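Local coordinates for protein epidermin modifying enzyme EPID (Staphylococcus epidermidis, PDB 1G63) that catalyses the FMN-dependent oxidative decarboxylation of the C-terminal cysteine of the epidermin precursor peptide, forming a carbon–carbon double bond, at residues B[42-46]-B[47-51]. Sequence-based numbering, arbitrary orientation.
Sequences NFINT and DVLKL. With FMN (flavin mononucleotide), chain N.
N45 turns its side-chain OD1 to the backbone N of D47, at the start of the 3-10 segment, and accepts a weak hydrogen bond, D47 N to N45 OD1 at 3.1 Å with an N-H...O angle of only 129°. The torsion explains the reach: CG stands opposite the backbone N (chi1 -175°), which carries the amide past T46 and sets OD1 3.4 Å from D47 CB. Amide and carboxylate are not stacked, their planes being 58° apart. The backbone of N45 takes part too, since V48 N donates to N45 O at 3.2 Å; the next i to i+3 bond, L49 N to T46 O, continues the 3-10 pattern. An Asx turn, closed by the weak bond to OD1, thus leads into the 3-10 segment, within the loop that joins strands 32-36 and 56-57 of the Rossmann-like parallel sheet. On the apolar side, the side chains of I44 and L49 meet roughly perpendicular to each other, CD1 of I44 lying 3.9 Å from CD2 of L49, and both also touch F36 of strand 32-36; L49 packs further on I18 and I22 of helix 18-25. One turn along, K50, its chain extended from CB to NZ, runs alongside to D47 in a salt bridge whose hydrogen bond, NZ to OD1 at 3.3 Å, is weak. At the other end F43 turns its ring edge to the flavin, with its CZ 3.5 Å from FMN C8 and FMN C6 in the ring plane, while L64 of a third subunit also packs on F43.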
# COMPACT_ATOMS: atom_id res chain seq x y z
N ASN B 42 -13.43 -15.75 6.30
CA ASN B 42 -12.55 -15.64 7.46
C ASN B 42 -12.34 -17.01 8.08
O ASN B 42 -11.58 -17.15 9.03
CB ASN B 42 -13.16 -14.74 8.53
CG ASN B 42 -13.26 -13.30 8.11
OD1 ASN B 42 -13.98 -12.52 8.72
ND2 ASN B 42 -12.52 -12.93 7.07
N PHE B 43 -13.03 -18.02 7.56
CA PHE B 43 -12.92 -19.36 8.10
C PHE B 43 -12.13 -20.30 7.21
O PHE B 43 -11.51 -21.25 7.68
CB PHE B 43 -14.30 -19.98 8.33
CG PHE B 43 -15.11 -19.29 9.37
CD1 PHE B 43 -15.53 -17.97 9.20
CD2 PHE B 43 -15.48 -19.96 10.53
CE1 PHE B 43 -16.31 -17.34 10.15
CE2 PHE B 43 -16.26 -19.34 11.49
CZ PHE B 43 -16.68 -18.01 11.30
N ILE B 44 -12.17 -20.05 5.91
CA ILE B 44 -11.46 -20.91 4.99
C ILE B 44 -10.96 -20.15 3.78
O ILE B 44 -11.32 -19.01 3.56
CB ILE B 44 -12.38 -22.05 4.47
CG1 ILE B 44 -13.61 -21.43 3.80
CG2 ILE B 44 -12.79 -22.97 5.61
CD1 ILE B 44 -14.49 -22.44 3.10
N ASN B 45 -10.10 -20.81 3.01
CA ASN B 45 -9.58 -20.24 1.78
C ASN B 45 -10.56 -20.78 0.74
O ASN B 45 -10.50 -21.95 0.36
CB ASN B 45 -8.18 -20.77 1.51
CG ASN B 45 -7.55 -20.11 0.30
OD1 ASN B 45 -8.15 -20.05 -0.77
ND2 ASN B 45 -6.32 -19.62 0.47
N THR B 46 -11.49 -19.93 0.32
CA THR B 46 -12.51 -20.33 -0.64
C THR B 46 -12.00 -20.79 -2.00
O THR B 46 -12.67 -21.57 -2.67
CB THR B 46 -13.54 -19.20 -0.87
OG1 THR B 46 -12.88 -18.03 -1.39
CG2 THR B 46 -14.24 -18.85 0.45
N ASP B 47 -10.82 -20.33 -2.41
CA ASP B 47 -10.28 -20.74 -3.71
C ASP B 47 -10.03 -22.24 -3.80
O ASP B 47 -10.06 -22.81 -4.89
CB ASP B 47 -8.99 -19.98 -4.03
CG ASP B 47 -9.26 -18.63 -4.68
OD1 ASP B 47 -9.89 -18.61 -5.76
OD2 ASP B 47 -8.85 -17.58 -4.12
N VAL B 48 -9.80 -22.88 -2.66
CA VAL B 48 -9.56 -24.31 -2.61
C VAL B 48 -10.76 -25.09 -3.12
O VAL B 48 -10.60 -26.15 -3.73
CB VAL B 48 -9.24 -24.78 -1.18
CG1 VAL B 48 -9.29 -26.29 -1.08
CG2 VAL B 48 -7.85 -24.31 -0.79
N LEU B 49 -11.95 -24.56 -2.88
CA LEU B 49 -13.16 -25.22 -3.34
C LEU B 49 -13.21 -25.35 -4.87
O LEU B 49 -13.99 -26.14 -5.39
CB LEU B 49 -14.40 -24.49 -2.83
CG LEU B 49 -14.78 -24.73 -1.36
CD1 LEU B 49 -14.77 -26.21 -1.08
CD2 LEU B 49 -13.81 -24.03 -0.44
N LYS B 50 -12.39 -24.58 -5.57
CA LYS B 50 -12.36 -24.67 -7.04
C LYS B 50 -11.89 -26.06 -7.44
O LYS B 50 -12.14 -26.51 -8.56
CB LYS B 50 -11.39 -23.64 -7.63
CG LYS B 50 -11.92 -22.23 -7.75
CD LYS B 50 -10.84 -21.32 -8.30
CE LYS B 50 -11.31 -19.88 -8.46
NZ LYS B 50 -10.21 -19.01 -8.98
N LEU B 51 -11.20 -26.74 -6.53
CA LEU B 51 -10.69 -28.08 -6.80
C LEU B 51 -11.74 -29.17 -6.67
O LEU B 51 -11.53 -30.29 -7.13
CB LEU B 51 -9.52 -28.38 -5.85
CG LEU B 51 -8.33 -27.42 -5.97
CD1 LEU B 51 -7.37 -27.66 -4.83
CD2 LEU B 51 -7.65 -27.60 -7.32
N1 FMN N . -23.19 -18.14 13.33
C2 FMN N . -24.10 -19.13 13.07
O2 FMN N . -25.23 -18.92 12.73
N3 FMN N . -23.70 -20.50 13.21
C4 FMN N . -22.47 -20.92 13.59
O4 FMN N . -22.23 -22.13 13.71
C4A FMN N . -21.50 -19.86 13.90
N5 FMN N . -20.25 -20.16 14.24
C5A FMN N . -19.33 -19.16 14.36
C6 FMN N . -17.93 -19.49 14.63
C7 FMN N . -16.98 -18.55 14.89
C7M FMN N . -15.51 -18.94 15.15
C8 FMN N . -17.30 -17.13 14.66
C8M FMN N . -16.26 -16.05 14.80
C9 FMN N . -18.63 -16.79 14.43
C9A FMN N . -19.66 -17.75 14.27
N10 FMN N . -21.03 -17.46 14.01
C10 FMN N . -21.96 -18.45 13.72
C1' FMN N . -21.46 -16.06 13.88
C2' FMN N . -21.47 -15.66 12.39
O2' FMN N . -20.21 -15.82 11.72
C3' FMN N . -21.91 -14.20 12.23
O3' FMN N . -23.28 -14.06 12.73
C4' FMN N . -21.84 -13.63 10.83
O4' FMN N . -22.09 -12.21 10.82
C5' FMN N . -22.76 -14.31 9.82
O5' FMN N . -22.53 -13.79 8.50
P FMN N . -23.08 -14.49 7.18
O1P FMN N . -24.56 -14.62 7.33
O2P FMN N . -22.37 -15.79 7.03
O3P FMN N . -22.68 -13.50 6.03